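Local structure of ADP-ribosylglycohydrolase (Thermus thermophilus, 2YZV) at residues L150-A155 with A164-E169; L171-R176 with L188-F193. The protein belongs to the ADP-ribosylglycohydrolase family, whose fold here is all-helical, and holds two neighbouring magnesium ions. One frame throughout, in Å; residues are numbered along the deposited sequence.

Contact 1. Residues L150-A155 with A164-E169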
loop_
_atom_site.group_PDB
_atom_site.type_symbol
_atom_site.label_atom_id
_atom_site.label_comp_id
_atom_site.label_asym_id
_atom_site.label_seq_id
_atom_site.Cartn_x
_atom_site.Cartn_y
_atom_site.Cartn_z
ATOM N N LEU A 150 6.648 4.234 -13.773
ATOM C CA LEU A 150 5.303 4.744 -13.541
ATOM C C LEU A 150 5.079 4.831 -12.036
ATOM O O LEU A 150 4.433 5.759 -11.546
ATOM C CB LEU A 150 4.260 3.817 -14.171
ATOM C CG LEU A 150 4.353 3.662 -15.694
ATOM C CD1 LEU A 150 3.325 2.645 -16.172
ATOM C CD2 LEU A 150 4.124 5.014 -16.365
ATOM N N ALA A 151 5.624 3.864 -11.302
ATOM C CA ALA A 151 5.479 3.857 -9.846
ATOM C C ALA A 151 6.184 5.069 -9.247
ATOM O O ALA A 151 5.672 5.697 -8.319
ATOM C CB ALA A 151 6.053 2.568 -9.259
ATOM N N ARG A 152 7.361 5.397 -9.772
ATOM C CA ARG A 152 8.094 6.553 -9.268
ATOM C C ARG A 152 7.295 7.819 -9.548
ATOM O O ARG A 152 7.190 8.702 -8.697
ATOM C CB ARG A 152 9.477 6.650 -9.922
ATOM C CG ARG A 152 10.229 7.932 -9.577
ATOM C CD ARG A 152 11.655 7.897 -10.100
ATOM N NE ARG A 152 12.483 6.971 -9.335
ATOM C CZ ARG A 152 13.470 7.340 -8.522
ATOM N NH1 ARG A 152 13.765 8.624 -8.364
ATOM N NH2 ARG A 152 14.156 6.424 -7.857
ATOM N N ARG A 153 6.726 7.911 -10.746
ATOM C CA ARG A 153 5.931 9.080 -11.099
ATOM C C ARG A 153 4.690 9.172 -10.208
ATOM O O ARG A 153 4.304 10.262 -9.782
ATOM C CB ARG A 153 5.542 9.019 -12.580
ATOM C CG ARG A 153 6.722 9.281 -13.510
ATOM C CD ARG A 153 6.401 8.906 -14.948
ATOM N NE ARG A 153 5.303 9.689 -15.504
ATOM C CZ ARG A 153 4.675 9.380 -16.635
ATOM N NH1 ARG A 153 5.041 8.304 -17.316
ATOM N NH2 ARG A 153 3.681 10.141 -17.081
ATOM N N ALA A 154 4.081 8.028 -9.911
ATOM C CA ALA A 154 2.890 8.002 -9.060
ATOM C C ALA A 154 3.231 8.467 -7.647
ATOM O O ALA A 154 2.398 9.060 -6.956
ATOM C CB ALA A 154 2.302 6.592 -9.022
ATOM N N ALA A 155 4.454 8.198 -7.211
ATOM C CA ALA A 155 4.875 8.614 -5.883
ATOM C C ALA A 155 5.177 10.107 -5.881
ATOM O O ALA A 155 4.824 10.818 -4.939
ATOM C CB ALA A 155 6.120 7.832 -5.451
ATOM N N ALA A 164 11.705 7.614 -0.589
ATOM C CA ALA A 164 10.285 7.321 -0.758
ATOM C C ALA A 164 10.046 6.857 -2.189
ATOM O O ALA A 164 9.292 5.915 -2.430
ATOM C CB ALA A 164 9.443 8.550 -0.454
ATOM N N LEU A 165 10.692 7.520 -3.143
ATOM C CA LEU A 165 10.544 7.135 -4.538
ATOM C C LEU A 165 11.077 5.715 -4.746
ATOM O O LEU A 165 10.427 4.888 -5.381
ATOM C CB LEU A 165 11.294 8.120 -5.443
ATOM C CG LEU A 165 10.835 9.573 -5.301
ATOM C CD1 LEU A 165 11.520 10.430 -6.354
ATOM C CD2 LEU A 165 9.323 9.667 -5.459
ATOM N N GLU A 166 12.253 5.429 -4.192
ATOM C CA GLU A 166 12.848 4.104 -4.348
ATOM C C GLU A 166 12.050 3.021 -3.621
ATOM O O GLU A 166 11.935 1.900 -4.111
ATOM C CB GLU A 166 14.293 4.109 -3.845
ATOM C CG GLU A 166 15.199 5.058 -4.610
ATOM C CD GLU A 166 16.607 5.087 -4.058
ATOM O OE1 GLU A 166 16.772 4.818 -2.853
ATOM O OE2 GLU A 166 17.543 5.389 -4.829
ATOM N N ALA A 167 11.513 3.347 -2.450
ATOM C CA ALA A 167 10.726 2.370 -1.699
ATOM C C ALA A 167 9.487 1.999 -2.508
ATOM O O ALA A 167 9.035 0.854 -2.481
ATOM C CB ALA A 167 10.318 2.946 -0.348
ATOM N N THR A 168 8.945 2.974 -3.231
ATOM C CA THR A 168 7.765 2.739 -4.051
ATOM C C THR A 168 8.121 1.800 -5.200
ATOM O O THR A 168 7.345 0.906 -5.546
ATOM C CB THR A 168 7.200 4.065 -4.604
ATOM O OG1 THR A 168 6.889 4.936 -3.507
ATOM C CG2 THR A 168 5.927 3.808 -5.414
ATOM N N GLU A 169 9.298 1.994 -5.786
ATOM C CA GLU A 169 9.738 1.136 -6.880
ATOM C C GLU A 169 9.920 -0.295 -6.383
ATOM O O GLU A 169 9.557 -1.252 -7.073
ATOM C CB GLU A 169 11.046 1.659 -7.476
ATOM C CG GLU A 169 10.926 3.059 -8.059
ATOM C CD GLU A 169 12.240 3.582 -8.599
ATOM O OE1 GLU A 169 13.286 3.318 -7.968
ATOM O OE2 GLU A 169 12.228 4.264 -9.645
HETATM O O HOH W 1 16.843 6.943 -6.957
#

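Contact 2. Residues L171-R176 with L188-F193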
loop_
_atom_site.group_PDB
_atom_site.type_symbol
_atom_site.label_atom_id
_atom_site.label_comp_id
_atom_site.label_asym_id
_atom_site.label_seq_id
_atom_site.Cartn_x
_atom_site.Cartn_y
_atom_site.Cartn_z
ATOM N N LEU A 171 8.355 -1.690 -3.834
ATOM C CA LEU A 171 7.044 -2.287 -3.595
ATOM C C LEU A 171 6.366 -2.643 -4.921
ATOM O O LEU A 171 5.669 -3.647 -5.011
ATOM C CB LEU A 171 6.149 -1.347 -2.772
ATOM C CG LEU A 171 4.782 -1.924 -2.372
ATOM C CD1 LEU A 171 4.969 -3.174 -1.524
ATOM C CD2 LEU A 171 3.997 -0.881 -1.589
ATOM N N ALA A 172 6.575 -1.828 -5.949
ATOM C CA ALA A 172 5.978 -2.116 -7.248
ATOM C C ALA A 172 6.520 -3.455 -7.741
ATOM O O ALA A 172 5.769 -4.293 -8.242
ATOM C CB ALA A 172 6.308 -1.004 -8.241
ATOM N N TRP A 173 7.825 -3.658 -7.585
ATOM C CA TRP A 173 8.455 -4.906 -8.009
ATOM C C TRP A 173 7.881 -6.071 -7.203
ATOM O O TRP A 173 7.513 -7.104 -7.761
ATOM C CB TRP A 173 9.970 -4.838 -7.798
ATOM C CG TRP A 173 10.676 -6.095 -8.217
ATOM C CD1 TRP A 173 11.057 -6.434 -9.485
ATOM C CD2 TRP A 173 11.036 -7.201 -7.379
ATOM N NE1 TRP A 173 11.632 -7.683 -9.489
ATOM C CE2 TRP A 173 11.632 -8.178 -8.211
ATOM C CE3 TRP A 173 10.914 -7.465 -6.007
ATOM C CZ2 TRP A 173 12.104 -9.397 -7.718
ATOM C CZ3 TRP A 173 11.385 -8.682 -5.514
ATOM C CH2 TRP A 173 11.974 -9.632 -6.374
ATOM N N LEU A 174 7.804 -5.893 -5.886
ATOM C CA LEU A 174 7.272 -6.925 -5.005
ATOM C C LEU A 174 5.858 -7.337 -5.394
ATOM O O LEU A 174 5.544 -8.527 -5.463
ATOM C CB LEU A 174 7.266 -6.437 -3.552
ATOM C CG LEU A 174 8.623 -6.399 -2.849
ATOM C CD1 LEU A 174 8.514 -5.575 -1.573
ATOM C CD2 LEU A 174 9.082 -7.820 -2.537
ATOM N N LEU A 175 5.001 -6.353 -5.643
ATOM C CA LEU A 175 3.629 -6.662 -6.006
ATOM C C LEU A 175 3.547 -7.370 -7.353
ATOM O O LEU A 175 2.806 -8.335 -7.491
ATOM C CB LEU A 175 2.771 -5.393 -6.010
ATOM C CG LEU A 175 2.595 -4.729 -4.637
ATOM C CD1 LEU A 175 1.605 -3.583 -4.765
ATOM C CD2 LEU A 175 2.089 -5.750 -3.615
ATOM N N ARG A 176 4.308 -6.903 -8.338
ATOM C CA ARG A 176 4.283 -7.545 -9.651
ATOM C C ARG A 176 4.702 -9.008 -9.525
ATOM O O ARG A 176 4.032 -9.903 -10.044
ATOM C CB ARG A 176 5.225 -6.838 -10.629
ATOM C CG ARG A 176 5.152 -7.406 -12.051
ATOM C CD ARG A 176 6.239 -6.824 -12.937
ATOM N NE ARG A 176 7.555 -7.331 -12.561
ATOM C CZ ARG A 176 8.703 -6.841 -13.017
ATOM N NH1 ARG A 176 8.696 -5.822 -13.865
ATOM N NH2 ARG A 176 9.854 -7.375 -12.633
ATOM N N LEU A 188 11.399 -11.896 -0.672
ATOM C CA LEU A 188 12.250 -11.366 0.388
ATOM C C LEU A 188 13.714 -11.204 -0.017
ATOM O O LEU A 188 14.421 -10.375 0.545
ATOM C CB LEU A 188 12.145 -12.255 1.633
ATOM C CG LEU A 188 10.730 -12.366 2.206
ATOM C CD1 LEU A 188 10.719 -13.365 3.358
ATOM C CD2 LEU A 188 10.252 -10.989 2.671
ATOM N N ALA A 189 14.166 -11.979 -1.001
ATOM C CA ALA A 189 15.552 -11.884 -1.444
ATOM C C ALA A 189 15.805 -10.575 -2.194
ATOM O O ALA A 189 16.938 -10.099 -2.246
ATOM C CB ALA A 189 15.912 -13.086 -2.317
ATOM N N LEU A 190 14.750 -10.001 -2.776
ATOM C CA LEU A 190 14.861 -8.718 -3.474
ATOM C C LEU A 190 16.098 -8.652 -4.365
ATOM O O LEU A 190 16.764 -7.619 -4.437
ATOM C CB LEU A 190 14.923 -7.591 -2.435
ATOM C CG LEU A 190 13.649 -7.418 -1.599
ATOM C CD1 LEU A 190 13.947 -6.747 -0.264
ATOM C CD2 LEU A 190 12.646 -6.600 -2.404
ATOM N N GLU A 191 16.379 -9.750 -5.058
ATOM C CA GLU A 191 17.562 -9.862 -5.907
ATOM C C GLU A 191 17.916 -8.686 -6.827
ATOM O O GLU A 191 19.062 -8.244 -6.849
ATOM C CB GLU A 191 17.479 -11.153 -6.726
ATOM C CG GLU A 191 18.768 -11.516 -7.439
ATOM C CD GLU A 191 18.746 -12.928 -7.986
ATOM O OE1 GLU A 191 17.860 -13.234 -8.814
ATOM O OE2 GLU A 191 19.614 -13.733 -7.586
ATOM N N PRO A 192 16.949 -8.159 -7.592
ATOM C CA PRO A 192 17.286 -7.036 -8.477
ATOM C C PRO A 192 17.727 -5.749 -7.778
ATOM O O PRO A 192 18.260 -4.839 -8.417
ATOM C CB PRO A 192 16.012 -6.848 -9.297
ATOM C CG PRO A 192 14.941 -7.296 -8.359
ATOM C CD PRO A 192 15.535 -8.541 -7.747
ATOM N N PHE A 193 17.517 -5.674 -6.470
ATOM C CA PHE A 193 17.889 -4.487 -5.711
ATOM C C PHE A 193 19.174 -4.675 -4.910
ATOM O O PHE A 193 19.700 -3.722 -4.328
ATOM C CB PHE A 193 16.733 -4.091 -4.791
ATOM C CG PHE A 193 15.484 -3.734 -5.533
ATOM C CD1 PHE A 193 15.389 -2.522 -6.211
ATOM C CD2 PHE A 193 14.422 -4.628 -5.602
ATOM C CE1 PHE A 193 14.251 -2.206 -6.954
ATOM C CE2 PHE A 193 13.280 -4.324 -6.343
ATOM C CZ PHE A 193 13.195 -3.114 -7.019
#

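Contact 1. Residues L150-A155 with A164-E169
The guanidinium of Arg152 has CB of Leu165 over the centre of one face, 3.8 Å above its plane, while the carboxylate of Glu169 sits at its edge. Arg152 lies on one arm of a helical hairpin, Leu165 and Glu169 on the other; the arms run roughly antiparallel, at 136° to each other, their segment axes approaching to 8.4 Å. Arg152 extends through chi2 and bends at chi3 (-72°), bringing its guanidinium across Leu165. The salt bridge is uneven. Arg152 NE gives Glu169 OE2 a nearly straight bond of 2.7 Å that lies in the guanidinium plane but meets OE2 from above the carboxylate plane, and the bond from Arg152 NH2 to Glu169 OE1 is weak, the planes being 58° apart. A water accepts from Arg152 NH2 and donates to Glu166 OE2; this carboxylate is also held by Arg162 and the backbone N of His199. On the buried side of the salt bridge, the short Ala151 and Ala155 are consistent with the close approach: Ala155 CB touches Leu165 CD2 at 3.7 Å, and the methyl CG2 of Thr168 rests on Ala151 O. Thr168 OG1 donates a 2.8 Å hydrogen bond to Ala164 O, reaching it from the face opposite to Thr168 N.

Contact 2. Residues L171-R176 with L188-F193
Trp173 takes Pro192 over one face of its indole, and Phe193 comes in on the same side, offset from the middle of the ring system. The proline ring comes in from the opposite direction and sets CG over the five-membered ring, 3.7 Å from its centroid, in a CH-pi contact; Pro192 CD reaches further out, to CZ2 of the six-membered ring. Beside the proline, Phe193 turns its edge to the indole in an offset edge-to-face pair, with the planes at 86° and its centroid 5.3 Å from that of the five-membered ring. Its CE2 and CZ also lie 3.7 Å from Trp173 CB, which sits in the plane of the phenyl ring. Near the six-membered end of the indole, the methyl CD2 of Leu190 meets Trp173 CZ3 at 3.9 Å and, 3.8 Å away, CD2 of Leu174. The contact is apolar throughout, an aromatic side chain of one helix packed against the turn that follows the next helix in this all-helical fold. A chi1 of 180° puts CG of Trp173 opposite its amide nitrogen, which carries the indole from helix 162-179 across to the segment that follows helix 184-189. There Leu190 leaves the helix with positive phi (44°), and the chain turns at once into the 3-10 segment 191-193, closed by a 2.9 Å bond from Phe193 N to Leu190 O. This turn presents Leu190, Pro192 and Phe193 to the indole within four residues. Ala189 O, just before it, accepts a hydrogen bond from Arg194 NH1. Further out, Leu174 packs on Leu229 of helix 221-234 and Leu262 of helix 252-267, while Leu188 anchors helix 184-189 on helix 221-234.

Overall arrangement
Contacts 1 and 2 follow each other along the chain, and their centres lie about 13 Å apart. Helix 162-179 belongs to both: its first part meets helix 147-156, and its later part meets the turn just after helix 184-189. They also touch directly, Ala151 CB of contact 1 lying 3.7 Å from Ala172 CB of contact 2. Two successive helices and the turn after a third are therefore joined through the middle helix, by a partly polar contact and then an apolar one. Neither contact includes a magnesium ligand, but Leu171, Leu174 and Leu175 pack on helix 252-267, which carries the ligands Asp253 and Thr254.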